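Uncharacterized protein YycE (Bacillus subtilis, PDB 1TWU) is of unknown function but belongs to the vicinal oxygen chelate superfamily and is a putative relative of glyoxalase and fosfomycin resistance proteins. Local coordinates at residues Q21-E24 and I25-F28; R27-E30 and E31-L35; S96-H100 and M101-E105. One frame throughout, in Å; residues are numbered along the deposited sequence.

Contact 1 of 3, residues Q21-E24 and I25-F28; sequences QLDE and IIRF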
loop_
_atom_site.group_PDB
_atom_site.type_symbol
_atom_site.label_atom_id
_atom_site.label_comp_id
_atom_site.label_asym_id
_atom_site.label_seq_id
_atom_site.Cartn_x
_atom_site.Cartn_y
_atom_site.Cartn_z
ATOM N N GLN A 21 6.734 -11.809 12.213
ATOM C CA GLN A 21 8.180 -11.971 12.120
ATOM C C GLN A 21 8.805 -10.665 11.638
ATOM O O GLN A 21 9.260 -10.559 10.501
ATOM C CB GLN A 21 8.507 -13.121 11.160
ATOM C CG GLN A 21 7.876 -12.987 9.775
ATOM C CD GLN A 21 8.214 -14.156 8.870
ATOM O OE1 GLN A 21 9.198 -14.861 9.093
ATOM N NE2 GLN A 21 7.411 -14.359 7.836
ATOM N N LEU A 22 8.828 -9.673 12.526
ATOM C CA LEU A 22 9.368 -8.351 12.213
ATOM C C LEU A 22 10.858 -8.355 11.865
ATOM O O LEU A 22 11.334 -7.483 11.141
ATOM C CB LEU A 22 9.100 -7.387 13.382
ATOM C CG LEU A 22 9.297 -5.878 13.167
ATOM C CD1 LEU A 22 8.385 -5.365 12.069
ATOM C CD2 LEU A 22 8.997 -5.154 14.464
ATOM N N ASP A 23 11.601 -9.328 12.372
ATOM C CA ASP A 23 13.016 -9.381 12.051
ATOM C C ASP A 23 13.213 -9.829 10.611
ATOM O O ASP A 23 14.092 -9.323 9.916
ATOM C CB ASP A 23 13.748 -10.317 13.004
ATOM C CG ASP A 23 13.859 -9.743 14.409
ATOM O OD1 ASP A 23 14.253 -8.558 14.549
ATOM O OD2 ASP A 23 13.559 -10.481 15.375
ATOM N N GLU A 24 12.394 -10.778 10.164
ATOM C CA GLU A 24 12.475 -11.266 8.791
ATOM C C GLU A 24 12.096 -10.145 7.831
ATOM O O GLU A 24 12.704 -9.981 6.770
ATOM C CB GLU A 24 11.528 -12.444 8.590
ATOM C CG GLU A 24 12.026 -13.707 9.222
ATOM C CD GLU A 24 13.456 -14.018 8.816
ATOM O OE1 GLU A 24 13.787 -13.879 7.618
ATOM O OE2 GLU A 24 14.251 -14.409 9.695
ATOM N N ILE A 25 11.077 -9.387 8.220
ATOM C CA ILE A 25 10.595 -8.260 7.439
ATOM C C ILE A 25 11.713 -7.218 7.297
ATOM O O ILE A 25 11.932 -6.670 6.210
ATOM C CB ILE A 25 9.344 -7.630 8.120
ATOM C CG1 ILE A 25 8.147 -8.572 7.969
ATOM C CG2 ILE A 25 9.050 -6.262 7.545
ATOM C CD1 ILE A 25 7.702 -8.806 6.532
ATOM N N ILE A 26 12.424 -6.958 8.390
ATOM C CA ILE A 26 13.516 -5.990 8.375
ATOM C C ILE A 26 14.652 -6.431 7.445
ATOM O O ILE A 26 15.219 -5.612 6.711
ATOM C CB ILE A 26 14.062 -5.760 9.800
ATOM C CG1 ILE A 26 12.992 -5.065 10.641
ATOM C CG2 ILE A 26 15.325 -4.919 9.756
ATOM C CD1 ILE A 26 13.344 -4.932 12.102
ATOM N N ARG A 27 14.981 -7.720 7.472
ATOM C CA ARG A 27 16.031 -8.241 6.606
ATOM C C ARG A 27 15.676 -8.051 5.131
ATOM O O ARG A 27 16.519 -7.659 4.327
ATOM C CB ARG A 27 16.277 -9.725 6.879
ATOM C CG ARG A 27 17.279 -10.347 5.912
ATOM C CD ARG A 27 17.644 -11.755 6.327
ATOM N NE ARG A 27 18.722 -12.337 5.526
ATOM C CZ ARG A 27 18.550 -12.994 4.383
ATOM N NH1 ARG A 27 17.337 -13.164 3.880
ATOM N NH2 ARG A 27 19.599 -13.505 3.755
ATOM N N PHE A 28 14.424 -8.326 4.780
ATOM C CA PHE A 28 13.975 -8.188 3.399
ATOM C C PHE A 28 13.967 -6.734 2.937
ATOM O O PHE A 28 14.548 -6.396 1.897
ATOM C CB PHE A 28 12.559 -8.757 3.238
ATOM C CG PHE A 28 11.994 -8.611 1.841
ATOM C CD1 PHE A 28 12.317 -9.525 0.838
ATOM C CD2 PHE A 28 11.150 -7.548 1.523
ATOM C CE1 PHE A 28 11.807 -9.384 -0.460
ATOM C CE2 PHE A 28 10.639 -7.397 0.233
ATOM C CZ PHE A 28 10.968 -8.317 -0.761
#
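The first turns of helix 22-32, the helix of the N-terminal beta-alpha-beta-beta-beta unit of this vicinal oxygen chelate fold, are closed by main-chain bonds between Gln21-Glu24 and Ile25-Phe28. Gln21 is the N-cap residue. Gln21 O accepts a hydrogen bond from Ile25 N, 3.1 Å away, in the carbonyl plane and with an N-H...O angle of 159°, and the side-chain NE2 of Gln21 is hydrogen-bonded to Asp124 OD1. The next three steps run Ile26 to Leu22, Arg27 to Asp23 and Phe28 to Glu24, so each carbonyl of Gln21-Glu24 receives the amide four residues on, as in a regular alpha helix.

The apolar flank is carried by Leu22, Ile25 and Ile26. Leu22 and Ile26 lie one turn apart, and the tip of the isoleucine, Ile26 CD1, comes to 4.3 Å from Leu22 CG. Both rest on Val50 of strand 47-53, while Leu22 and Ile25 also reach Phe63 of strand 59-66; this side of the helix thus packs on two strands of the sheet of its own unit. In Ile25, CG1 stands beside the backbone N (chi1 -71°) and folds back toward the cap, 3.4 Å from Gln21 O.

On another flank, the charged ends of Glu24 and Arg27 stay apart: Glu24 OE1 is 5.2 Å from Arg27 NH1. The arginine chain instead runs out extended to Tyr103 OH and Met101 O, in the C-terminal half of the molecule, and the ring of Phe28 meets that of Tyr103 edge-to-face.

Leu22 O, which accepts the N-H of Ile26, also has Ile26 CG1 packed against it at 3.0 Å.

Contact 2 of 3, residues R27-E30 and E31-L35; sequences RFYE and EGLCL
Phe28 O takes a hydrogen bond from Leu33 N at 2.8 Å, in the carbonyl plane, as helix 22-32 opens into a wider pi-type turn near its C-terminal end. The bond spans five residues instead of four, and the preceding one does the same: Gly32 N reaches Arg27 O, though weakly, with an N-H...O angle of 129°. Tyr29 O in turn receives Leu35 N at 3.0 Å along a nearly straight path (171°), spanning six residues. Between Leu33 and Leu35, Cys34, with positive phi, turns the chain out of the helix, and Cys34 CA lies 3.0 Å from Glu30 O in a CA-H...O contact.

Leu33 and Leu35 both return to Tyr29. They lie beside the tyrosine and point the same way; Leu33 CD1 and Leu35 CD1 each lie 3.8 Å from Tyr29 CD1, the Leu35 methyl at the ring edge. Phe28 CD2 stands over the centre of one face of the same ring. Tyr29 OH is hydrogen-bonded to Asp122 OD2, and Leu33 packs on Ile94 and Leu98 of helix 88-100. The exit also lies at the dimer interface, where Leu33 O accepts a hydrogen bond from Ser7 OG of the second subunit.

On the outer flank the Glu31 chain, its CG beside the backbone N, runs up to Arg27, its carboxylate plane turned 64° from the guanidinium plane. Glu31 OE2 is 4.4 Å from Arg27 NE and well out of the guanidinium plane, so no N-H is aimed at it. A water closes the gap: it accepts from Arg27 NE at 2.8 Å, in the guanidinium plane, and donates to Glu31 OE2. Arg27 and Glu31 are therefore coupled through this bridging water and, probably, by a general attraction of charge.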
loop_
_atom_site.group_PDB
_atom_site.type_symbol
_atom_site.label_atom_id
_atom_site.label_comp_id
_atom_site.label_asym_id
_atom_site.label_seq_id
_atom_site.Cartn_x
_atom_site.Cartn_y
_atom_site.Cartn_z
ATOM N N ARG A 27 14.981 -7.720 7.472
ATOM C CA ARG A 27 16.031 -8.241 6.606
ATOM C C ARG A 27 15.676 -8.051 5.131
ATOM O O ARG A 27 16.519 -7.659 4.327
ATOM C CB ARG A 27 16.277 -9.725 6.879
ATOM C CG ARG A 27 17.279 -10.347 5.912
ATOM C CD ARG A 27 17.644 -11.755 6.327
ATOM N NE ARG A 27 18.722 -12.337 5.526
ATOM C CZ ARG A 27 18.550 -12.994 4.383
ATOM N NH1 ARG A 27 17.337 -13.164 3.880
ATOM N NH2 ARG A 27 19.599 -13.505 3.755
ATOM N N PHE A 28 14.424 -8.326 4.780
ATOM C CA PHE A 28 13.975 -8.188 3.399
ATOM C C PHE A 28 13.967 -6.734 2.937
ATOM O O PHE A 28 14.548 -6.396 1.897
ATOM C CB PHE A 28 12.559 -8.757 3.238
ATOM C CG PHE A 28 11.994 -8.611 1.841
ATOM C CD1 PHE A 28 12.317 -9.525 0.838
ATOM C CD2 PHE A 28 11.150 -7.548 1.523
ATOM C CE1 PHE A 28 11.807 -9.384 -0.460
ATOM C CE2 PHE A 28 10.639 -7.397 0.233
ATOM C CZ PHE A 28 10.968 -8.317 -0.761
ATOM N N TYR A 29 13.305 -5.877 3.711
ATOM C CA TYR A 29 13.175 -4.463 3.360
ATOM C C TYR A 29 14.389 -3.582 3.577
ATOM O O TYR A 29 14.681 -2.716 2.751
ATOM C CB TYR A 29 11.961 -3.861 4.080
ATOM C CG TYR A 29 10.675 -4.372 3.502
ATOM C CD1 TYR A 29 10.172 -3.853 2.313
ATOM C CD2 TYR A 29 10.007 -5.452 4.086
ATOM C CE1 TYR A 29 9.029 -4.405 1.708
ATOM C CE2 TYR A 29 8.866 -6.016 3.492
ATOM C CZ TYR A 29 8.385 -5.490 2.304
ATOM O OH TYR A 29 7.285 -6.053 1.705
ATOM N N GLU A 30 15.101 -3.795 4.672
ATOM C CA GLU A 30 16.255 -2.967 4.936
ATOM C C GLU A 30 17.513 -3.547 4.304
ATOM O O GLU A 30 18.244 -2.842 3.610
ATOM C CB GLU A 30 16.440 -2.788 6.438
ATOM C CG GLU A 30 16.877 -1.394 6.800
ATOM C CD GLU A 30 17.072 -1.208 8.287
ATOM O OE1 GLU A 30 16.244 -1.727 9.073
ATOM O OE2 GLU A 30 18.047 -0.526 8.667
ATOM N N GLU A 31 17.762 -4.830 4.534
ATOM C CA GLU A 31 18.936 -5.471 3.959
ATOM C C GLU A 31 18.723 -5.823 2.493
ATOM O O GLU A 31 19.646 -5.732 1.687
ATOM C CB GLU A 31 19.285 -6.750 4.708
ATOM C CG GLU A 31 19.635 -6.569 6.163
ATOM C CD GLU A 31 20.292 -7.818 6.739
ATOM O OE1 GLU A 31 20.153 -8.058 7.963
ATOM O OE2 GLU A 31 20.956 -8.557 5.965
ATOM N N GLY A 32 17.510 -6.231 2.152
ATOM C CA GLY A 32 17.226 -6.608 0.784
ATOM C C GLY A 32 17.007 -5.442 -0.148
ATOM O O GLY A 32 17.801 -5.214 -1.061
ATOM N N LEU A 33 15.922 -4.707 0.072
ATOM C CA LEU A 33 15.600 -3.559 -0.767
ATOM C C LEU A 33 16.451 -2.346 -0.463
ATOM O O LEU A 33 16.586 -1.456 -1.298
ATOM C CB LEU A 33 14.135 -3.169 -0.601
ATOM C CG LEU A 33 13.136 -4.096 -1.276
ATOM C CD1 LEU A 33 11.724 -3.546 -1.090
ATOM C CD2 LEU A 33 13.487 -4.204 -2.755
ATOM N N CYS A 34 17.022 -2.311 0.734
ATOM C CA CYS A 34 17.831 -1.178 1.151
ATOM C C CYS A 34 16.970 0.071 1.270
ATOM O O CYS A 34 17.340 1.154 0.812
ATOM C CB CYS A 34 18.983 -0.938 0.172
ATOM S SG CYS A 34 20.314 -2.151 0.326
ATOM N N LEU A 35 15.794 -0.100 1.862
ATOM C CA LEU A 35 14.901 1.018 2.107
ATOM C C LEU A 35 15.448 1.604 3.402
ATOM O O LEU A 35 15.927 0.872 4.271
ATOM C CB LEU A 35 13.457 0.545 2.319
ATOM C CG LEU A 35 12.771 -0.173 1.153
ATOM C CD1 LEU A 35 11.283 -0.273 1.444
ATOM C CD2 LEU A 35 12.995 0.594 -0.138
HETATM O O HOH W 1 21.217 -11.409 6.394
#

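Contact 3 of 3, residues S96-H100 and M101-E105; sequences SKLKH and MGYQE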
loop_
_atom_site.group_PDB
_atom_site.type_symbol
_atom_site.label_atom_id
_atom_site.label_comp_id
_atom_site.label_asym_id
_atom_site.label_seq_id
_atom_site.Cartn_x
_atom_site.Cartn_y
_atom_site.Cartn_z
ATOM N N SER A 96 18.055 -9.959 -8.324
ATOM C CA SER A 96 19.090 -10.976 -8.201
ATOM C C SER A 96 19.620 -11.042 -6.777
ATOM O O SER A 96 19.901 -12.119 -6.254
ATOM C CB SER A 96 20.239 -10.673 -9.154
ATOM O OG SER A 96 21.264 -11.633 -9.007
ATOM N N LYS A 97 19.762 -9.879 -6.158
ATOM C CA LYS A 97 20.243 -9.791 -4.787
ATOM C C LYS A 97 19.245 -10.453 -3.831
ATOM O O LYS A 97 19.631 -11.164 -2.905
ATOM C CB LYS A 97 20.437 -8.319 -4.404
ATOM C CG LYS A 97 20.842 -8.100 -2.953
ATOM C CD LYS A 97 20.928 -6.621 -2.615
ATOM C CE LYS A 97 21.253 -6.414 -1.146
ATOM N NZ LYS A 97 21.330 -4.971 -0.775
ATOM N N LEU A 98 17.956 -10.217 -4.065
ATOM C CA LEU A 98 16.903 -10.780 -3.225
ATOM C C LEU A 98 16.827 -12.303 -3.331
ATOM O O LEU A 98 16.625 -12.990 -2.331
ATOM C CB LEU A 98 15.546 -10.154 -3.586
ATOM C CG LEU A 98 15.404 -8.649 -3.303
ATOM C CD1 LEU A 98 14.052 -8.173 -3.797
ATOM C CD2 LEU A 98 15.570 -8.364 -1.816
ATOM N N LYS A 99 16.985 -12.831 -4.541
ATOM C CA LYS A 99 16.940 -14.278 -4.740
ATOM C C LYS A 99 18.169 -14.935 -4.106
ATOM O O LYS A 99 18.081 -16.033 -3.551
ATOM C CB LYS A 99 16.873 -14.612 -6.239
ATOM C CG LYS A 99 15.650 -14.036 -6.942
ATOM C CD LYS A 99 15.575 -14.455 -8.392
ATOM C CE LYS A 99 15.262 -15.927 -8.521
ATOM N NZ LYS A 99 15.026 -16.327 -9.941
ATOM N N HIS A 100 19.311 -14.258 -4.178
ATOM C CA HIS A 100 20.534 -14.788 -3.593
ATOM C C HIS A 100 20.488 -14.703 -2.073
ATOM O O HIS A 100 21.227 -15.411 -1.378
ATOM C CB HIS A 100 21.750 -14.050 -4.149
ATOM C CG HIS A 100 22.014 -14.348 -5.594
ATOM N ND1 HIS A 100 23.159 -13.944 -6.247
ATOM C CD2 HIS A 100 21.276 -15.020 -6.513
ATOM C CE1 HIS A 100 23.116 -14.355 -7.503
ATOM N NE2 HIS A 100 21.983 -15.010 -7.690
ATOM N N MET A 101 19.612 -13.839 -1.560
ATOM C CA MET A 101 19.433 -13.701 -0.120
ATOM C C MET A 101 18.467 -14.793 0.349
ATOM O O MET A 101 18.316 -15.023 1.545
ATOM C CB MET A 101 18.888 -12.311 0.241
ATOM C CG MET A 101 19.947 -11.209 0.225
ATOM S SD MET A 101 19.273 -9.597 0.579
ATOM C CE MET A 101 19.187 -9.687 2.300
ATOM N N GLY A 102 17.818 -15.463 -0.603
ATOM C CA GLY A 102 16.904 -16.541 -0.256
ATOM C C GLY A 102 15.429 -16.355 -0.582
ATOM O O GLY A 102 14.634 -17.269 -0.361
ATOM N N TYR A 103 15.056 -15.195 -1.112
ATOM C CA TYR A 103 13.661 -14.929 -1.437
ATOM C C TYR A 103 13.247 -15.514 -2.785
ATOM O O TYR A 103 13.991 -15.450 -3.754
ATOM C CB TYR A 103 13.409 -13.421 -1.368
ATOM C CG TYR A 103 13.765 -12.871 -0.001
ATOM C CD1 TYR A 103 13.008 -13.216 1.123
ATOM C CD2 TYR A 103 14.908 -12.085 0.186
ATOM C CE1 TYR A 103 13.379 -12.804 2.400
ATOM C CE2 TYR A 103 15.293 -11.666 1.461
ATOM C CZ TYR A 103 14.523 -12.035 2.565
ATOM O OH TYR A 103 14.906 -11.670 3.838
ATOM N N GLN A 104 12.045 -16.084 -2.816
ATOM C CA GLN A 104 11.483 -16.745 -3.990
ATOM C C GLN A 104 10.905 -15.847 -5.056
ATOM O O GLN A 104 10.172 -14.906 -4.753
ATOM C CB GLN A 104 10.353 -17.689 -3.572
ATOM C CG GLN A 104 10.731 -18.673 -2.521
ATOM C CD GLN A 104 11.738 -19.678 -3.021
ATOM O OE1 GLN A 104 12.702 -20.007 -2.326
ATOM N NE2 GLN A 104 11.519 -20.185 -4.231
ATOM N N GLU A 105 11.223 -16.150 -6.311
ATOM C CA GLU A 105 10.636 -15.411 -7.412
ATOM C C GLU A 105 9.424 -16.280 -7.736
ATOM O O GLU A 105 9.533 -17.509 -7.794
ATOM C CB GLU A 105 11.553 -15.355 -8.636
ATOM C CG GLU A 105 10.977 -14.451 -9.732
ATOM C CD GLU A 105 11.700 -14.551 -11.064
ATOM O OE1 GLU A 105 12.949 -14.583 -11.076
ATOM O OE2 GLU A 105 11.010 -14.579 -12.106
#
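Met101 sets CG beside its backbone N (chi1 -78°), and Lys97, one turn earlier, starts its extended chain with CG opposite its own N (chi1 176°); these torsions run the two chains side by side, pointing the same way, where helix 88-100 ends in a Schellman motif. Met101 SD is 4.1 Å from Lys97 CE. The lysine nitrogen travels on to Glu31 O of helix 22-32.

In the motif itself, Gly102 has positive phi, and Tyr103 N turns back to Leu98 O at 3.0 Å. Inside that loop Gly102 N reaches Lys99 O, the donor standing above the carbonyl plane. Met101 N has two weak bonds, to Lys97 O and to Leu98 O.

Tyr103 CD2 comes to 3.2 Å from Leu98 O, which lies oblique to the ring, and to 4.3 Å from Leu98 CD2. Tyr103 also packs on Ile120 of strand 117-121 and on Pro123, and Lys99 CA makes a CA-H...O contact with Tyr103 O at 3.3 Å.

Beyond the turn the chain heads for strand 105-106. Lys99 bends at chi3 (70°) to cross Glu105 obliquely, and a surface salt bridge joins Lys99 NZ to Glu105 OE1 at 2.9 Å, the nitrogen approaching from above the carboxylate plane.

How the contacts relate
Contacts 1 and 2 follow each other along helix 22-32, sharing Arg27 and Phe28, with centres about 8 Å apart: one holds the start of the helix, the other its exit toward strand 37-44. Contact 3 comes later, where helix 88-100 runs out before strand 105-106, its centre about 14 Å from that of contact 1 and 11 Å from that of contact 2. The two helices occupy equivalent places in two units with the same strand order, 1-4-3-2, in keeping with a duplicated fold. Contacts 2 and 3, with the Arg27-Phe28 end of contact 1, lie where the two halves of the molecule meet.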